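Local coordinates for protein transcriptional regulator (Pseudomonas aeruginosa, PDB 3E7Q) that probably binds DNA as a TetR-family transcriptional regulator, most likely acting as a repressor, at residues B[60-65]-B[114-119]; B[74-79]-B[102-107]; B[146-151]-B[199-204]. All coordinates share one frame; numbering follows the deposited sequence.

Contact 1 of 3, residues B[60-65]-B[114-119]; sequences ALVAEA and LAFWGA
A65 sits in a regular helical turn, its N bonded to L61 O at 3.0 Å, and presents its carbonyl carbon and methyl to the far end of the F116 ring. F116 CZ lies 3.9 Å from A65 C and 4.2 Å from A65 CB. V62, one turn earlier, supplies the other half of the seat: its CG1 meets the ring at the edge, in plane, 4.0 Å from F116 CD1. The same residue's carbonyl oxygen approaches the ring obliquely, V62 O lying 3.8 Å from F116 CE1. No hydrogen bond crosses between 60-65 and 114-119, and the junction is one phenyl ring laid against two small apolar residues and the helix backbone. V62 has CG1 anti to its own N (chi1 168°), which sends that branch to the ring. F116 starts out pointing to one side of helix 58-82; a chi1 of -62° puts CG beside the backbone N, and from there the ring reaches V62 and A65. Around the pair, Y66 stacks on the F116 ring, L24 and L27 of helix 12-34 touch it, and I126 of helix 124-152 packs on V62. L61 turns instead to V37 and I40 in helix 37-44, part of the predicted helix-turn-helix. The F116 ring is buried between helices 58-82 and 12-34, with helix 124-152 beside V62. This is the junction characteristic of TetR-family regulators, where the N-terminal DNA-binding domain joins the all-helical C-terminal domain through a long helix.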
loop_
_atom_site.group_PDB
_atom_site.type_symbol
_atom_site.label_atom_id
_atom_site.label_comp_id
_atom_site.label_asym_id
_atom_site.label_seq_id
_atom_site.Cartn_x
_atom_site.Cartn_y
_atom_site.Cartn_z
ATOM N N ALA B 60 -11.568 -15.024 12.775
ATOM C CA ALA B 60 -12.556 -14.214 13.442
ATOM C C ALA B 60 -11.958 -13.144 14.377
ATOM O O ALA B 60 -12.499 -12.061 14.504
ATOM C CB ALA B 60 -13.447 -15.096 14.217
ATOM N N LEU B 61 -10.846 -13.454 15.036
ATOM C CA LEU B 61 -10.153 -12.474 15.875
ATOM C C LEU B 61 -9.521 -11.398 15.019
ATOM O O LEU B 61 -9.537 -10.239 15.375
ATOM C CB LEU B 61 -9.087 -13.149 16.775
ATOM C CG LEU B 61 -9.660 -13.914 17.958
ATOM C CD1 LEU B 61 -8.640 -14.942 18.550
ATOM C CD2 LEU B 61 -10.169 -12.936 19.034
ATOM N N VAL B 62 -8.981 -11.778 13.881
ATOM C CA VAL B 62 -8.302 -10.808 12.991
ATOM C C VAL B 62 -9.344 -9.881 12.315
ATOM O O VAL B 62 -9.163 -8.653 12.341
ATOM C CB VAL B 62 -7.382 -11.511 11.974
ATOM C CG1 VAL B 62 -6.926 -10.569 10.903
ATOM C CG2 VAL B 62 -6.152 -12.181 12.678
ATOM N N ALA B 63 -10.439 -10.460 11.797
ATOM C CA ALA B 63 -11.584 -9.681 11.314
ATOM C C ALA B 63 -12.114 -8.714 12.373
ATOM O O ALA B 63 -12.381 -7.547 12.072
ATOM C CB ALA B 63 -12.717 -10.596 10.821
ATOM N N GLU B 64 -12.238 -9.153 13.616
ATOM C CA GLU B 64 -12.644 -8.209 14.675
ATOM C C GLU B 64 -11.657 -7.050 14.885
ATOM O O GLU B 64 -12.071 -5.884 15.044
ATOM C CB GLU B 64 -12.838 -8.889 16.018
ATOM C CG GLU B 64 -14.264 -9.325 16.393
ATOM C CD GLU B 64 -15.326 -8.202 16.351
ATOM O OE1 GLU B 64 -15.597 -7.532 17.401
ATOM O OE2 GLU B 64 -15.935 -8.051 15.267
ATOM N N ALA B 65 -10.364 -7.358 14.931
ATOM C CA ALA B 65 -9.326 -6.306 14.973
ATOM C C ALA B 65 -9.370 -5.350 13.749
ATOM O O ALA B 65 -9.192 -4.131 13.909
ATOM C CB ALA B 65 -7.951 -6.895 15.120
ATOM N N LEU B 114 -0.659 -4.074 6.937
ATOM C CA LEU B 114 0.027 -4.952 6.036
ATOM C C LEU B 114 -0.411 -6.433 6.223
ATOM O O LEU B 114 -0.624 -7.168 5.276
ATOM C CB LEU B 114 1.521 -4.760 6.173
ATOM C CG LEU B 114 2.166 -3.470 5.652
ATOM C CD1 LEU B 114 3.634 -3.567 6.020
ATOM C CD2 LEU B 114 2.033 -3.318 4.189
ATOM N N ALA B 115 -0.623 -6.808 7.472
ATOM C CA ALA B 115 -1.079 -8.129 7.837
ATOM C C ALA B 115 -2.550 -8.341 7.406
ATOM O O ALA B 115 -2.883 -9.423 6.906
ATOM C CB ALA B 115 -0.881 -8.371 9.371
ATOM N N PHE B 116 -3.412 -7.332 7.590
ATOM C CA PHE B 116 -4.827 -7.414 7.119
ATOM C C PHE B 116 -4.953 -7.586 5.599
ATOM O O PHE B 116 -5.726 -8.393 5.075
ATOM C CB PHE B 116 -5.597 -6.143 7.494
ATOM C CG PHE B 116 -5.720 -5.864 8.997
ATOM C CD1 PHE B 116 -5.944 -6.867 9.913
ATOM C CD2 PHE B 116 -5.695 -4.554 9.446
ATOM C CE1 PHE B 116 -6.097 -6.595 11.256
ATOM C CE2 PHE B 116 -5.835 -4.264 10.777
ATOM C CZ PHE B 116 -6.036 -5.322 11.702
ATOM N N TRP B 117 -4.205 -6.777 4.884
ATOM C CA TRP B 117 -4.186 -6.817 3.456
ATOM C C TRP B 117 -3.679 -8.128 2.889
ATOM O O TRP B 117 -4.061 -8.509 1.803
ATOM C CB TRP B 117 -3.314 -5.691 2.987
ATOM C CG TRP B 117 -3.898 -4.378 3.177
ATOM C CD1 TRP B 117 -5.219 -4.085 3.320
ATOM C CD2 TRP B 117 -3.207 -3.131 3.202
ATOM N NE1 TRP B 117 -5.381 -2.749 3.412
ATOM C CE2 TRP B 117 -4.178 -2.130 3.303
ATOM C CE3 TRP B 117 -1.866 -2.763 3.097
ATOM C CZ2 TRP B 117 -3.852 -0.770 3.374
ATOM C CZ3 TRP B 117 -1.534 -1.452 3.164
ATOM C CH2 TRP B 117 -2.525 -0.452 3.283
ATOM N N GLY B 118 -2.786 -8.817 3.602
ATOM C CA GLY B 118 -2.331 -10.129 3.154
ATOM C C GLY B 118 -3.388 -11.193 3.385
ATOM O O GLY B 118 -3.477 -12.142 2.627
ATOM N N ALA B 119 -4.169 -11.045 4.444
ATOM C CA ALA B 119 -5.268 -11.937 4.735
ATOM C C ALA B 119 -6.480 -11.719 3.791
ATOM O O ALA B 119 -7.351 -12.567 3.754
ATOM C CB ALA B 119 -5.674 -11.776 6.162
#

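Contact 2 of 3, residues B[74-79]-B[102-107]; sequences MRLLRG and AELLDP
L104 enters the groove between L76 and L77, giving one methyl to each, and it has the largest buried surface in this contact. Its CD2 goes to L76, with L104 CD2 and L76 CD1 3.9 Å apart, and the two side chains run antiparallel, passing side by side. Its CD1 goes to L77, crossing that side chain at a slant. Here L104 CD1 and L77 CD2 are modelled only 3.4 Å apart, closer than carbons normally sit, so the exact fit is doubtful although the contact itself is plain. L77 CG backs up the same methyl, at 3.8 Å from L104 CD1. L77 does not leave its backbone aimed at L104; chi1 -69° sets CG beside the backbone N, and CD2 is the branch that meets L104. At the more exposed margin, E103 offers its aliphatic root, E103 CB lying 4.2 Å from L76 CD1, while its carboxylate turns from L76. Helix 88-99 covers L77 through F95, A98 and S99, and Y137 of helix 124-152 touches it too. On the backbone side, L104 O accepts a hydrogen bond from W174 NE1, tying the weakly bonded turn 102-105 to helix 159-179. Between the two segments there is no hydrogen bond: leucine methyls make most of this contact, whose hold probably rests on packing and partial exclusion of water rather than on direction.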
loop_
_atom_site.group_PDB
_atom_site.type_symbol
_atom_site.label_atom_id
_atom_site.label_comp_id
_atom_site.label_asym_id
_atom_site.label_seq_id
_atom_site.Cartn_x
_atom_site.Cartn_y
_atom_site.Cartn_z
ATOM N N MET B 74 -12.483 5.697 10.356
ATOM C CA MET B 74 -13.723 6.309 9.885
ATOM C C MET B 74 -14.408 7.260 10.833
ATOM O O MET B 74 -15.004 8.235 10.379
ATOM C CB MET B 74 -14.737 5.244 9.508
ATOM C CG MET B 74 -14.369 4.565 8.212
ATOM S SD MET B 74 -14.302 5.631 6.739
ATOM C CE MET B 74 -15.972 6.299 6.804
ATOM N N ARG B 75 -14.391 6.950 12.127
ATOM C CA ARG B 75 -14.922 7.866 13.120
ATOM C C ARG B 75 -14.179 9.168 13.098
ATOM O O ARG B 75 -14.774 10.240 13.178
ATOM C CB ARG B 75 -14.849 7.323 14.530
ATOM C CG ARG B 75 -16.070 6.543 14.936
ATOM C CD ARG B 75 -16.106 6.364 16.487
ATOM N NE ARG B 75 -14.965 5.604 17.027
ATOM C CZ ARG B 75 -14.760 4.283 16.871
ATOM N NH1 ARG B 75 -15.581 3.528 16.122
ATOM N NH2 ARG B 75 -13.682 3.711 17.414
ATOM N N LEU B 76 -12.869 9.074 13.012
ATOM C CA LEU B 76 -12.063 10.261 13.080
ATOM C C LEU B 76 -12.243 11.053 11.785
ATOM O O LEU B 76 -12.321 12.260 11.827
ATOM C CB LEU B 76 -10.597 9.913 13.317
ATOM C CG LEU B 76 -10.236 9.375 14.691
ATOM C CD1 LEU B 76 -8.729 9.128 14.692
ATOM C CD2 LEU B 76 -10.688 10.318 15.855
ATOM N N LEU B 77 -12.288 10.354 10.642
ATOM C CA LEU B 77 -12.432 11.027 9.344
ATOM C C LEU B 77 -13.832 11.673 9.161
ATOM O O LEU B 77 -13.923 12.767 8.616
ATOM C CB LEU B 77 -12.091 10.087 8.199
ATOM C CG LEU B 77 -10.585 9.731 8.148
ATOM C CD1 LEU B 77 -10.269 8.706 7.059
ATOM C CD2 LEU B 77 -9.697 10.984 8.027
ATOM N N ARG B 78 -14.891 11.004 9.630
ATOM C CA ARG B 78 -16.230 11.584 9.636
ATOM C C ARG B 78 -16.280 12.781 10.519
ATOM O O ARG B 78 -16.935 13.756 10.171
ATOM C CB ARG B 78 -17.313 10.620 10.118
ATOM C CG ARG B 78 -17.731 9.635 9.038
ATOM C CD ARG B 78 -18.798 8.583 9.502
ATOM N NE ARG B 78 -19.078 7.697 8.364
ATOM C CZ ARG B 78 -18.879 6.379 8.325
ATOM N NH1 ARG B 78 -18.462 5.703 9.407
ATOM N NH2 ARG B 78 -19.123 5.728 7.185
ATOM N N GLY B 79 -15.620 12.682 11.675
ATOM C CA GLY B 79 -15.583 13.770 12.650
ATOM C C GLY B 79 -15.012 15.032 12.027
ATOM O O GLY B 79 -15.554 16.125 12.222
ATOM N N ALA B 102 -0.989 12.989 13.543
ATOM C CA ALA B 102 -0.293 11.917 14.265
ATOM C C ALA B 102 -1.182 10.698 14.567
ATOM O O ALA B 102 -0.728 9.576 14.573
ATOM C CB ALA B 102 0.268 12.489 15.553
ATOM N N GLU B 103 -2.467 10.928 14.787
ATOM C CA GLU B 103 -3.435 9.862 15.052
ATOM C C GLU B 103 -3.537 8.880 13.854
ATOM O O GLU B 103 -3.224 7.684 13.977
ATOM C CB GLU B 103 -4.789 10.485 15.408
ATOM C CG GLU B 103 -4.815 11.272 16.763
ATOM C CD GLU B 103 -4.096 12.660 16.732
ATOM O OE1 GLU B 103 -4.107 13.314 15.667
ATOM O OE2 GLU B 103 -3.510 13.093 17.779
ATOM N N LEU B 104 -3.881 9.388 12.680
ATOM C CA LEU B 104 -3.989 8.532 11.490
ATOM C C LEU B 104 -2.637 8.299 10.783
ATOM O O LEU B 104 -2.499 7.356 9.977
ATOM C CB LEU B 104 -5.040 9.087 10.518
ATOM C CG LEU B 104 -6.426 9.082 11.167
ATOM C CD1 LEU B 104 -7.462 9.733 10.283
ATOM C CD2 LEU B 104 -6.883 7.660 11.606
ATOM N N LEU B 105 -1.626 9.127 11.084
ATOM C CA LEU B 105 -0.319 8.929 10.439
ATOM C C LEU B 105 0.632 8.106 11.315
ATOM O O LEU B 105 1.783 7.917 10.957
ATOM C CB LEU B 105 0.273 10.266 9.964
ATOM C CG LEU B 105 1.229 10.191 8.757
ATOM C CD1 LEU B 105 0.570 9.645 7.456
ATOM C CD2 LEU B 105 1.918 11.530 8.494
ATOM N N ASP B 106 0.132 7.576 12.437
ATOM C CA ASP B 106 0.919 6.734 13.350
ATOM C C ASP B 106 1.546 5.537 12.638
ATOM O O ASP B 106 0.841 4.577 12.249
ATOM C CB ASP B 106 0.049 6.231 14.526
ATOM C CG ASP B 106 0.813 5.289 15.501
ATOM O OD1 ASP B 106 2.071 5.390 15.630
ATOM O OD2 ASP B 106 0.133 4.448 16.151
ATOM N N PRO B 107 2.885 5.551 12.510
ATOM C CA PRO B 107 3.521 4.474 11.764
ATOM C C PRO B 107 3.457 3.137 12.503
ATOM O O PRO B 107 3.763 2.106 11.920
ATOM C CB PRO B 107 4.978 4.951 11.657
ATOM C CG PRO B 107 5.194 5.752 12.937
ATOM C CD PRO B 107 3.881 6.494 13.073
#

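Contact 3 of 3, residues B[146-151]-B[199-204]; sequences RQLAEE and GLEAGA
L148 overlaps the bent side chain of E201, laying its CD1 methyl against the carboxylate, 4.1 Å from both E201 CD and E201 OE2. With CG anti to the backbone N (chi1 -163°), L148 reaches out from helix 124-152, and its other methyl, CD2, comes within 4.4 Å of L200 CD1. A water bridges the helices, donating to L148 O at 2.8 Å and to E201 OE2 at 2.6 Å. The second carboxylate oxygen, E201 OE1, forms a salt bridge with R89 of helix 88-99, so both oxygens are engaged and the group is probably fixed in rotation. The two segments pair helices of the TetR C-terminal domain near the end of helix 186-204, which widens into a pi-type turn over 200-204. E151 brings a second carboxylate near, but at 6.0 Å any repulsion between E151 OE1 and E201 OE2 is probably modest, and E151 OE2 is itself bonded to A88 N. W154 also packs on L148, and F208 on L200. In the same helix as E201, A202 packs on A202 of the second subunit.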
loop_
_atom_site.group_PDB
_atom_site.type_symbol
_atom_site.label_atom_id
_atom_site.label_comp_id
_atom_site.label_asym_id
_atom_site.label_seq_id
_atom_site.Cartn_x
_atom_site.Cartn_y
_atom_site.Cartn_z
ATOM N N ARG B 146 -19.152 15.383 -4.684
ATOM C CA ARG B 146 -20.419 15.810 -5.253
ATOM C C ARG B 146 -20.835 17.179 -4.857
ATOM O O ARG B 146 -21.349 17.900 -5.685
ATOM C CB ARG B 146 -21.533 14.898 -4.846
ATOM C CG ARG B 146 -21.411 13.620 -5.589
ATOM C CD ARG B 146 -22.648 12.817 -5.504
ATOM N NE ARG B 146 -22.450 11.721 -6.407
ATOM C CZ ARG B 146 -22.904 10.508 -6.201
ATOM N NH1 ARG B 146 -23.597 10.249 -5.097
ATOM N NH2 ARG B 146 -22.617 9.557 -7.091
ATOM N N GLN B 147 -20.659 17.514 -3.591
ATOM C CA GLN B 147 -20.824 18.908 -3.129
ATOM C C GLN B 147 -19.921 19.840 -3.926
ATOM O O GLN B 147 -20.378 20.818 -4.476
ATOM C CB GLN B 147 -20.487 18.976 -1.633
ATOM C CG GLN B 147 -21.122 20.094 -0.936
ATOM C CD GLN B 147 -20.593 20.336 0.471
ATOM O OE1 GLN B 147 -19.833 19.556 1.020
ATOM N NE2 GLN B 147 -21.020 21.415 1.047
ATOM N N LEU B 148 -18.649 19.480 -4.034
ATOM C CA LEU B 148 -17.695 20.201 -4.866
ATOM C C LEU B 148 -18.144 20.431 -6.294
ATOM O O LEU B 148 -18.041 21.562 -6.801
ATOM C CB LEU B 148 -16.318 19.546 -4.890
ATOM C CG LEU B 148 -15.106 20.360 -5.379
ATOM C CD1 LEU B 148 -14.844 21.588 -4.492
ATOM C CD2 LEU B 148 -13.870 19.459 -5.375
ATOM N N ALA B 149 -18.619 19.366 -6.914
ATOM C CA ALA B 149 -19.138 19.396 -8.266
ATOM C C ALA B 149 -20.359 20.324 -8.429
ATOM O O ALA B 149 -20.453 21.076 -9.416
ATOM C CB ALA B 149 -19.481 17.957 -8.713
ATOM N N GLU B 150 -21.284 20.254 -7.470
ATOM C CA GLU B 150 -22.447 21.145 -7.416
ATOM C C GLU B 150 -22.033 22.645 -7.252
ATOM O O GLU B 150 -22.473 23.499 -7.994
ATOM C CB GLU B 150 -23.424 20.716 -6.301
ATOM C CG GLU B 150 -24.562 21.799 -6.012
ATOM C CD GLU B 150 -25.683 21.892 -7.096
ATOM O OE1 GLU B 150 -25.806 20.946 -7.922
ATOM O OE2 GLU B 150 -26.446 22.912 -7.105
ATOM N N GLU B 151 -21.132 22.930 -6.312
ATOM C CA GLU B 151 -20.518 24.279 -6.182
ATOM C C GLU B 151 -19.925 24.778 -7.519
ATOM O O GLU B 151 -19.985 25.976 -7.857
ATOM C CB GLU B 151 -19.444 24.250 -5.090
ATOM C CG GLU B 151 -19.971 24.072 -3.659
ATOM C CD GLU B 151 -18.846 24.026 -2.612
ATOM O OE1 GLU B 151 -17.664 24.352 -2.913
ATOM O OE2 GLU B 151 -19.151 23.707 -1.465
ATOM N N GLY B 199 -6.275 20.681 -9.186
ATOM C CA GLY B 199 -6.278 20.064 -10.510
ATOM C C GLY B 199 -7.654 19.778 -11.080
ATOM O O GLY B 199 -7.954 20.186 -12.180
ATOM N N LEU B 200 -8.469 19.055 -10.334
ATOM C CA LEU B 200 -9.897 18.939 -10.647
ATOM C C LEU B 200 -10.575 20.239 -10.947
ATOM O O LEU B 200 -11.138 20.410 -11.974
ATOM C CB LEU B 200 -10.656 18.360 -9.475
ATOM C CG LEU B 200 -10.859 16.883 -9.287
ATOM C CD1 LEU B 200 -11.951 16.749 -8.195
ATOM C CD2 LEU B 200 -11.279 16.152 -10.506
ATOM N N GLU B 201 -10.498 21.174 -10.016
ATOM C CA GLU B 201 -11.167 22.450 -10.183
ATOM C C GLU B 201 -10.683 23.257 -11.394
ATOM O O GLU B 201 -11.478 24.013 -11.980
ATOM C CB GLU B 201 -11.043 23.287 -8.913
ATOM C CG GLU B 201 -11.767 22.722 -7.732
ATOM C CD GLU B 201 -12.449 23.807 -6.951
ATOM O OE1 GLU B 201 -11.856 24.359 -5.982
ATOM O OE2 GLU B 201 -13.586 24.160 -7.361
ATOM N N ALA B 202 -9.407 23.072 -11.764
ATOM C CA ALA B 202 -8.801 23.792 -12.880
ATOM C C ALA B 202 -9.281 23.243 -14.213
ATOM O O ALA B 202 -9.218 23.936 -15.203
ATOM C CB ALA B 202 -7.278 23.797 -12.801
ATOM N N GLY B 203 -9.801 22.023 -14.226
ATOM C CA GLY B 203 -10.479 21.470 -15.408
ATOM C C GLY B 203 -10.362 19.958 -15.559
ATOM O O GLY B 203 -11.039 19.371 -16.383
ATOM N N ALA B 204 -9.545 19.324 -14.714
ATOM C CA ALA B 204 -9.380 17.901 -14.722
ATOM C C ALA B 204 -10.645 17.083 -14.422
ATOM O O ALA B 204 -10.674 15.879 -14.714
ATOM C CB ALA B 204 -8.234 17.504 -13.755
HETATM O O HOH W 1 -16.085 23.598 -7.038
#

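Contacts 1 and 2 share helix 58-82 and are nested along the chain, both segments of contact 2 lying inside the loop that 60-65 and 114-119 close. Their centres are 19 Å apart, and their nearest atoms stay about 8 Å apart. Contact 3 follows in sequence and sits on the opposite side of the chain's centre from contact 1, 36 Å away between centres; from contact 2 it is 25 Å between centres and about 11 Å between nearest atoms. Contact 1 borders the predicted DNA-binding helices, whereas contact 3 lies at the far end of the C-terminal domain. Both reach the second subunit, contact 1 through L114 and W117, contact 3 through A202 and A204, while contact 2 touches no other chain.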